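Local coordinates for probable leucine/isoleucine/valine-binding protein (Rhodopirellula baltica, PDB 4KV7) that probably binds leucine, isoleucine, valine or related ligands as a periplasmic binding protein, although its ligand has not been established, at residues A[142-147]-A[179-183]; A[216-222]-A[241-247]. The protein carries 1 engineered substitution. One frame throughout, in Å; residues are numbered along the deposited sequence.

Contact 1: residues A[142-147]-A[179-183]; sequences TAAMVD and AIRRH
Asp-147 meets His-183 and Arg-182 through a single oxygen, OD1, and both flat groups stand nearly upright to its carboxylate. The imidazole plane of His-183 is turned 82° from it, and its NE2 donates to Asp-147 OD1 over 2.8 Å, arriving on the anti side while the acceptor stays close to the ring plane. Arg-182 NH1 makes the longer, salt-bridging bond to Asp-147 OD1, 3.2 Å, with the edge of its guanidinium; it comes down from above the carboxylate plane, on the same face as the histidine. A water adds a third donor, 2.7 Å from Asp-147 OD1, and ties in the Ala-179 carbonyl and Arg-182 NE as well. A leucine in place of Asp-147 would probably leave the arginine charge without its mate and the His-183 ring free to turn.

This polar cluster borders an apolar seam between helices 138-151 and 167-183, neighbours in the alternating alpha/beta order of a periplasmic binding protein lobe. Their axes approach to 9.4 Å and cross at -40°. Ala-179 suits this approach because it is small: its CB points into the partner helix and lies 3.7 Å from Ala-143 CA, with Val-146 CB just as near. In Val-146, CG1 is anti to the backbone N (chi1 166°), which sets that methyl against the Ala-179 carbonyl. The same CG1 meets Ile-180 CG1 at 4.0 Å, the two branched side chains crossing at about a right angle, while Val-146 CG2 also rests on Ile-221 of strand 219-223.

Contact 2: residues A[216-222]-A[241-247]; sequences LPKAVIM and FNPQFLA
Met-222, present as selenomethionine, passes Phe-245 obliquely and ends on Ala-247, touching the neighbouring strand at every step. Its CB lies 3.7 Å from Leu-246 O, the carbonyl that also accepts from Met-222 N in a nearly straight bond of 2.7 Å. CG stays beside that same oxygen. SE then comes to 3.8 Å from Phe-245 CD1, a Met-aromatic contact that a large, polarisable atom makes well. A bend at chi3 (-55°) turns the chain's tip, bringing Met-222 CE to 3.7 Å from Ala-247 CB, whose small methyl lets the tip lie close.

Strands 219-222 and 244-247 are parallel neighbours, their directions 19° apart, and with helix 226-238 they form a beta-alpha-beta crossover of the kind from which this family's lobes are built. Helix 226-238 packs on the side carrying Met-222 and Phe-245, its Cys-229 and Ile-233 touching Met-222, whereas helix 138-151 lies over the side of Ala-219, Ile-221 and Leu-246. Val-220 N and Met-222 N donate to the carbonyls of Gln-244 and Leu-246, whose own N-H groups bond to Lys-218 O and Val-220 O, the ladder of a parallel pair.

Just ahead of the paired strands, Pro-243 packs between two aromatic rings. It puts CD over the centre of the Phe-241 ring, 3.4 Å above its plane, and CG over one face of Phe-245, nearer that ring's rim. Its CG also meets Val-220 CG2 at 3.7 Å, rigid ring against beta-branched chain. Phe-241 reaches back to the other segment: its CE1 lies 3.4 Å from Pro-217 O, which sits at the ring edge, while Leu-216 CD1 approaches CE1 obliquely.

In the fold
From the N terminus the chain runs through the strands and helices of residues 16-132 before it enters helix 138-151, passes through strand 159-164 and returns along helix 167-183, where contact 1 closes that loop. It then runs on through strand 193-196 and helix 204-211 before contact 2 opens; this second, shorter loop holds helix 226-238 and closes at strand 244-247. The two loops follow in series, neither nesting nor crossing. They nevertheless meet in space: Met-145 of helix 138-151 lays SE on Ile-221 and CE against Leu-246 and Ala-247, so one helix bridges both strands of contact 2. Strand 159-164 pairs with strand 219-223, so the first loop also supplies a strand to this sheet.

Contact 1: residues A[142-147]-A[179-183]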
ATOM      1  N   THR A 142       6.401  -3.232  10.434  1.00  8.75           N
ATOM      2  CA  THR A 142       7.698  -3.732  10.898  1.00  9.48           C
ATOM      3  C   THR A 142       7.721  -4.013  12.389  1.00 10.21           C
ATOM      4  O   THR A 142       8.396  -4.940  12.834  1.00 11.22           O
ATOM      5  CB  THR A 142       8.876  -2.813  10.493  1.00 10.54           C
ATOM      6  OG1 THR A 142       8.655  -1.488  10.988  1.00  9.51           O
ATOM      7  CG2 THR A 142       9.065  -2.796   8.972  1.00 10.21           C
ATOM      8  N   ALA A 143       6.983  -3.234  13.168  1.00  9.52           N
ATOM      9  CA  ALA A 143       6.876  -3.506  14.598  1.00 10.05           C
ATOM     10  C   ALA A 143       6.214  -4.861  14.809  1.00  9.30           C
ATOM     11  O   ALA A 143       6.655  -5.651  15.649  1.00 10.50           O
ATOM     12  CB  ALA A 143       6.085  -2.401  15.298  1.00 11.16           C
ATOM     13  N   ALA A 144       5.143  -5.127  14.072  1.00 10.28           N
ATOM     14  CA  ALA A 144       4.450  -6.405  14.208  1.00 10.19           C
ATOM     15  C   ALA A 144       5.376  -7.574  13.866  1.00  9.80           C
ATOM     16  O   ALA A 144       5.419  -8.569  14.588  1.00 11.00           O
ATOM     17  CB  ALA A 144       3.208  -6.430  13.345  1.00 11.43           C
HETATM   18  N   MSE A 145       6.130  -7.437  12.778  1.00  9.14           N
HETATM   19  CA  MSE A 145       7.073  -8.466  12.367  1.00 10.17           C
HETATM   20  C   MSE A 145       8.141  -8.705  13.420  1.00 10.08           C
HETATM   21  O   MSE A 145       8.407  -9.849  13.807  1.00 10.24           O
HETATM   22  CB  MSE A 145       7.769  -8.055  11.068  1.00  8.68           C
HETATM   23  CG  MSE A 145       6.902  -8.008   9.845  1.00  9.94           C
HETATM   24 SE   MSE A 145       8.013  -7.343   8.440  0.62 10.87          SE
HETATM   25  CE  MSE A 145       6.875  -7.687   6.887  1.00 10.36           C
ATOM     26  N   VAL A 146       8.789  -7.627  13.858  1.00 10.09           N
ATOM     27  CA  VAL A 146       9.906  -7.755  14.780  1.00 10.46           C
ATOM     28  C   VAL A 146       9.442  -8.344  16.105  1.00 11.09           C
ATOM     29  O   VAL A 146      10.086  -9.257  16.637  1.00 12.24           O
ATOM     30  CB  VAL A 146      10.644  -6.416  14.969  1.00  9.81           C
ATOM     31  CG1 VAL A 146      11.581  -6.464  16.183  1.00 12.17           C
ATOM     32  CG2 VAL A 146      11.392  -6.041  13.693  1.00 11.32           C
ATOM     33  N   ASP A 147       8.333  -7.845  16.646  1.00 10.40           N
ATOM     34  CA  ASP A 147       7.846  -8.382  17.910  1.00 11.93           C
ATOM     35  C   ASP A 147       7.545  -9.872  17.786  1.00 11.64           C
ATOM     36  O   ASP A 147       7.851 -10.648  18.689  1.00 12.31           O
ATOM     37  CB  ASP A 147       6.590  -7.641  18.382  1.00 12.65           C
ATOM     38  CG  ASP A 147       6.875  -6.228  18.875  1.00 13.58           C
ATOM     39  OD1 ASP A 147       8.040  -5.911  19.176  1.00 15.67           O
ATOM     40  OD2 ASP A 147       5.911  -5.432  18.957  1.00 15.61           O
ATOM     41  N   ALA A 179      11.802  -0.811  15.983  1.00 10.19           N
ATOM     42  CA  ALA A 179      11.178  -1.967  16.609  1.00 10.77           C
ATOM     43  C   ALA A 179      12.208  -2.846  17.317  1.00 10.47           C
ATOM     44  O   ALA A 179      11.972  -3.337  18.414  1.00 11.77           O
ATOM     45  CB  ALA A 179      10.382  -2.767  15.595  1.00 12.07           C
ATOM     46  N   ILE A 180      13.359  -3.035  16.683  1.00 10.38           N
ATOM     47  CA  ILE A 180      14.449  -3.803  17.276  1.00 10.90           C
ATOM     48  C   ILE A 180      14.957  -3.125  18.553  1.00 11.57           C
ATOM     49  O   ILE A 180      15.203  -3.782  19.570  1.00 11.38           O
ATOM     50  CB  ILE A 180      15.587  -3.996  16.246  1.00 10.69           C
ATOM     51  CG1 ILE A 180      15.168  -5.022  15.187  1.00 11.09           C
ATOM     52  CG2 ILE A 180      16.875  -4.446  16.921  1.00 13.70           C
ATOM     53  CD1 ILE A 180      16.053  -5.048  13.943  1.00 12.44           C
ATOM     54  N   ARG A 181      15.092  -1.801  18.493  1.00 11.82           N
ATOM     55  CA  ARG A 181      15.614  -1.028  19.616  1.00 13.42           C
ATOM     56  C   ARG A 181      14.752  -1.111  20.856  1.00 12.98           C
ATOM     57  O   ARG A 181      15.224  -0.881  21.954  1.00 14.06           O
ATOM     58  CB  ARG A 181      15.814   0.432  19.214  1.00 14.91           C
ATOM     59  CG  ARG A 181      17.090   0.639  18.455  1.00 15.94           C
ATOM     60  CD  ARG A 181      17.315   2.089  18.101  1.00 16.94           C
ATOM     61  NE  ARG A 181      18.727   2.318  17.821  1.00 21.26           N
ATOM     62  CZ  ARG A 181      19.200   3.266  17.021  1.00 19.06           C
ATOM     63  NH1 ARG A 181      18.380   4.100  16.401  1.00 19.86           N
ATOM     64  NH2 ARG A 181      20.511   3.379  16.849  1.00 29.10           N
ATOM     65  N   ARG A 182      13.485  -1.458  20.702  1.00 12.84           N
ATOM     66  CA  ARG A 182      12.639  -1.626  21.862  1.00 14.19           C
ATOM     67  C   ARG A 182      13.056  -2.863  22.653  1.00 12.90           C
ATOM     68  O   ARG A 182      12.846  -2.934  23.855  1.00 15.21           O
ATOM     69  CB  ARG A 182      11.189  -1.746  21.410  1.00 16.61           C
ATOM     70  CG  ARG A 182      10.192  -1.131  22.359  1.00 18.38           C
ATOM     71  CD  ARG A 182       8.783  -1.174  21.745  1.00 14.63           C
ATOM     72  NE  ARG A 182       8.368  -2.549  21.487  1.00 13.46           N
ATOM     73  CZ  ARG A 182       8.028  -3.421  22.430  1.00 14.84           C
ATOM     74  NH1 ARG A 182       7.687  -4.658  22.095  1.00 14.74           N
ATOM     75  NH2 ARG A 182       8.045  -3.072  23.710  1.00 12.73           N
ATOM     76  N   HIS A 183      13.650  -3.833  21.955  1.00 13.26           N
ATOM     77  CA  HIS A 183      14.100  -5.085  22.566  1.00 12.55           C
ATOM     78  C   HIS A 183      15.571  -5.093  22.955  1.00 14.30           C
ATOM     79  O   HIS A 183      15.964  -5.802  23.869  1.00 17.59           O
ATOM     80  CB  HIS A 183      13.846  -6.255  21.612  1.00 12.95           C
ATOM     81  CG  HIS A 183      12.401  -6.485  21.333  1.00 13.20           C
ATOM     82  ND1 HIS A 183      11.557  -7.071  22.249  1.00 16.69           N
ATOM     83  CD2 HIS A 183      11.639  -6.176  20.256  1.00 13.35           C
ATOM     84  CE1 HIS A 183      10.338  -7.132  21.739  1.00 17.04           C
ATOM     85  NE2 HIS A 183      10.363  -6.594  20.533  1.00 15.26           N
TER
HETATM   86  O   HOH W   1       9.202  -3.437  18.883  1.00 13.89           O

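Contact 2: residues A[216-222]-A[241-247]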
ATOM      1  N   LEU A 216      24.819 -14.577  10.597  1.00 19.99           N
ATOM      2  CA  LEU A 216      23.978 -14.697   9.410  1.00 19.00           C
ATOM      3  C   LEU A 216      22.517 -14.464   9.794  1.00 18.10           C
ATOM      4  O   LEU A 216      22.052 -15.010  10.792  1.00 18.71           O
ATOM      5  CB  LEU A 216      24.146 -16.091   8.812  1.00 21.77           C
ATOM      6  CG  LEU A 216      23.402 -16.416   7.519  1.00 22.82           C
ATOM      7  CD1 LEU A 216      24.027 -15.688   6.327  1.00 25.03           C
ATOM      8  CD2 LEU A 216      23.361 -17.918   7.284  1.00 23.44           C
ATOM      9  N   PRO A 217      21.794 -13.639   9.029  1.00 16.31           N
ATOM     10  CA  PRO A 217      20.399 -13.393   9.412  1.00 15.07           C
ATOM     11  C   PRO A 217      19.540 -14.652   9.354  1.00 16.12           C
ATOM     12  O   PRO A 217      19.690 -15.472   8.439  1.00 17.88           O
ATOM     13  CB  PRO A 217      19.920 -12.385   8.363  1.00 16.97           C
ATOM     14  CG  PRO A 217      21.155 -11.736   7.859  1.00 17.53           C
ATOM     15  CD  PRO A 217      22.203 -12.815   7.880  1.00 17.35           C
ATOM     16  N   LYS A 218      18.661 -14.805  10.343  1.00 15.19           N
ATOM     17  CA  LYS A 218      17.674 -15.880  10.330  1.00 15.55           C
ATOM     18  C   LYS A 218      16.348 -15.411   9.762  1.00 14.49           C
ATOM     19  O   LYS A 218      15.504 -16.230   9.393  1.00 17.35           O
ATOM     20  CB  LYS A 218      17.467 -16.458  11.727  1.00 15.47           C
ATOM     21  CG  LYS A 218      18.659 -17.247  12.219  1.00 17.53           C
ATOM     22  CD  LYS A 218      18.410 -17.869  13.590  1.00 18.87           C
ATOM     23  CE  LYS A 218      19.489 -18.890  13.934  1.00 26.62           C
ATOM     24  NZ  LYS A 218      20.862 -18.332  13.837  1.00 38.73           N
ATOM     25  N   ALA A 219      16.178 -14.098   9.684  1.00 12.74           N
ATOM     26  CA  ALA A 219      14.979 -13.512   9.121  1.00 12.21           C
ATOM     27  C   ALA A 219      15.413 -12.335   8.281  1.00 12.17           C
ATOM     28  O   ALA A 219      16.319 -11.590   8.676  1.00 12.86           O
ATOM     29  CB  ALA A 219      14.039 -13.039  10.232  1.00 14.97           C
ATOM     30  N   VAL A 220      14.777 -12.164   7.128  1.00 11.15           N
ATOM     31  CA  VAL A 220      15.044 -11.024   6.265  1.00 11.34           C
ATOM     32  C   VAL A 220      13.730 -10.324   5.959  1.00 10.34           C
ATOM     33  O   VAL A 220      12.826 -10.897   5.342  1.00 11.43           O
ATOM     34  CB  VAL A 220      15.737 -11.437   4.951  1.00 11.65           C
ATOM     35  CG1 VAL A 220      15.898 -10.244   4.031  1.00 12.79           C
ATOM     36  CG2 VAL A 220      17.093 -12.061   5.241  1.00 13.73           C
ATOM     37  N   ILE A 221      13.630  -9.079   6.414  1.00  9.55           N
ATOM     38  CA  ILE A 221      12.490  -8.216   6.156  1.00 10.20           C
ATOM     39  C   ILE A 221      12.736  -7.479   4.849  1.00  8.88           C
ATOM     40  O   ILE A 221      13.734  -6.764   4.688  1.00  9.79           O
ATOM     41  CB  ILE A 221      12.250  -7.251   7.346  1.00 10.16           C
ATOM     42  CG1 ILE A 221      11.780  -8.055   8.563  1.00 10.40           C
ATOM     43  CG2 ILE A 221      11.221  -6.187   6.986  1.00  9.97           C
ATOM     44  CD1 ILE A 221      11.754  -7.279   9.888  1.00 11.71           C
HETATM   45  N   MSE A 222      11.818  -7.674   3.909  1.00  9.13           N
HETATM   46  CA  MSE A 222      11.948  -7.132   2.559  1.00  9.42           C
HETATM   47  C   MSE A 222      11.089  -5.892   2.384  1.00  9.57           C
HETATM   48  O   MSE A 222       9.851  -5.949   2.463  1.00 10.52           O
HETATM   49  CB  MSE A 222      11.563  -8.187   1.524  1.00 10.42           C
HETATM   50  CG  MSE A 222      12.379  -9.460   1.649  1.00 11.87           C
HETATM   51 SE   MSE A 222      12.084 -10.776   0.251  0.62 12.61          SE
HETATM   52  CE  MSE A 222      10.160 -10.950   0.439  1.00 19.04           C
ATOM     53  N   PHE A 241      21.129 -20.093   1.024  1.00 22.16           N
ATOM     54  CA  PHE A 241      20.664 -19.220   2.096  1.00 21.02           C
ATOM     55  C   PHE A 241      19.142 -19.234   2.156  1.00 19.64           C
ATOM     56  O   PHE A 241      18.481 -18.789   1.218  1.00 21.88           O
ATOM     57  CB  PHE A 241      21.166 -17.799   1.840  1.00 19.35           C
ATOM     58  CG  PHE A 241      20.757 -16.796   2.884  1.00 20.50           C
ATOM     59  CD1 PHE A 241      20.972 -17.036   4.235  1.00 22.72           C
ATOM     60  CD2 PHE A 241      20.207 -15.583   2.503  1.00 22.51           C
ATOM     61  CE1 PHE A 241      20.607 -16.094   5.186  1.00 23.38           C
ATOM     62  CE2 PHE A 241      19.844 -14.639   3.447  1.00 22.00           C
ATOM     63  CZ  PHE A 241      20.054 -14.898   4.791  1.00 23.83           C
ATOM     64  N   ASN A 242      18.590 -19.732   3.260  1.00 20.39           N
ATOM     65  CA  ASN A 242      17.145 -19.884   3.395  1.00 22.98           C
ATOM     66  C   ASN A 242      16.585 -19.350   4.717  1.00 20.97           C
ATOM     67  O   ASN A 242      16.056 -20.109   5.532  1.00 22.75           O
ATOM     68  CB  ASN A 242      16.746 -21.354   3.213  1.00 25.54           C
ATOM     69  CG  ASN A 242      17.049 -21.876   1.817  1.00 30.69           C
ATOM     70  OD1 ASN A 242      16.268 -21.676   0.885  1.00 33.12           O
ATOM     71  ND2 ASN A 242      18.182 -22.552   1.668  1.00 31.68           N
ATOM     72  N   PRO A 243      16.683 -18.036   4.935  1.00 18.47           N
ATOM     73  CA  PRO A 243      16.118 -17.453   6.151  1.00 16.96           C
ATOM     74  C   PRO A 243      14.604 -17.382   6.035  1.00 17.16           C
ATOM     75  O   PRO A 243      14.058 -17.664   4.966  1.00 18.67           O
ATOM     76  CB  PRO A 243      16.668 -16.032   6.119  1.00 16.62           C
ATOM     77  CG  PRO A 243      16.694 -15.713   4.639  1.00 15.62           C
ATOM     78  CD  PRO A 243      17.170 -17.001   4.003  1.00 17.44           C
ATOM     79  N   GLN A 244      13.929 -16.992   7.106  1.00 16.27           N
ATOM     80  CA  GLN A 244      12.528 -16.621   6.992  1.00 16.03           C
ATOM     81  C   GLN A 244      12.446 -15.272   6.293  1.00 13.97           C
ATOM     82  O   GLN A 244      12.980 -14.281   6.792  1.00 14.74           O
ATOM     83  CB  GLN A 244      11.894 -16.513   8.375  1.00 16.38           C
ATOM     84  CG  GLN A 244      10.462 -16.006   8.354  1.00 17.07           C
ATOM     85  CD  GLN A 244       9.509 -16.984   7.696  1.00 16.85           C
ATOM     86  OE1 GLN A 244       9.307 -18.089   8.189  1.00 19.81           O
ATOM     87  NE2 GLN A 244       8.898 -16.572   6.589  1.00 15.82           N
ATOM     88  N   PHE A 245      11.784 -15.228   5.138  1.00 13.28           N
ATOM     89  CA  PHE A 245      11.561 -13.972   4.429  1.00 12.29           C
ATOM     90  C   PHE A 245      10.228 -13.386   4.848  1.00 11.69           C
ATOM     91  O   PHE A 245       9.242 -14.115   4.979  1.00 13.79           O
ATOM     92  CB  PHE A 245      11.586 -14.193   2.914  1.00 13.46           C
ATOM     93  CG  PHE A 245      12.952 -14.502   2.370  1.00 13.60           C
ATOM     94  CD1 PHE A 245      13.903 -13.500   2.267  1.00 14.22           C
ATOM     95  CD2 PHE A 245      13.286 -15.785   1.968  1.00 15.53           C
ATOM     96  CE1 PHE A 245      15.156 -13.761   1.767  1.00 15.57           C
ATOM     97  CE2 PHE A 245      14.544 -16.054   1.466  1.00 16.41           C
ATOM     98  CZ  PHE A 245      15.480 -15.035   1.366  1.00 17.18           C
ATOM     99  N   LEU A 246      10.205 -12.078   5.064  1.00 10.77           N
ATOM    100  CA  LEU A 246       8.966 -11.375   5.403  1.00 10.64           C
ATOM    101  C   LEU A 246       8.828 -10.162   4.505  1.00 12.08           C
ATOM    102  O   LEU A 246       9.716  -9.310   4.474  1.00 17.55           O
ATOM    103  CB  LEU A 246       8.958 -10.900   6.857  1.00 12.53           C
ATOM    104  CG  LEU A 246       9.160 -11.983   7.920  1.00 11.78           C
ATOM    105  CD1 LEU A 246      10.629 -12.122   8.323  1.00 13.21           C
ATOM    106  CD2 LEU A 246       8.294 -11.703   9.139  1.00 14.69           C
ATOM    107  N   ALA A 247       7.708 -10.060   3.797  1.00  9.73           N
ATOM    108  CA  ALA A 247       7.474  -8.977   2.847  1.00  9.71           C
ATOM    109  C   ALA A 247       6.503  -7.971   3.439  1.00  8.83           C
ATOM    110  O   ALA A 247       5.447  -8.349   3.963  1.00  9.52           O
ATOM    111  CB  ALA A 247       6.906  -9.544   1.564  1.00 10.43           C
TER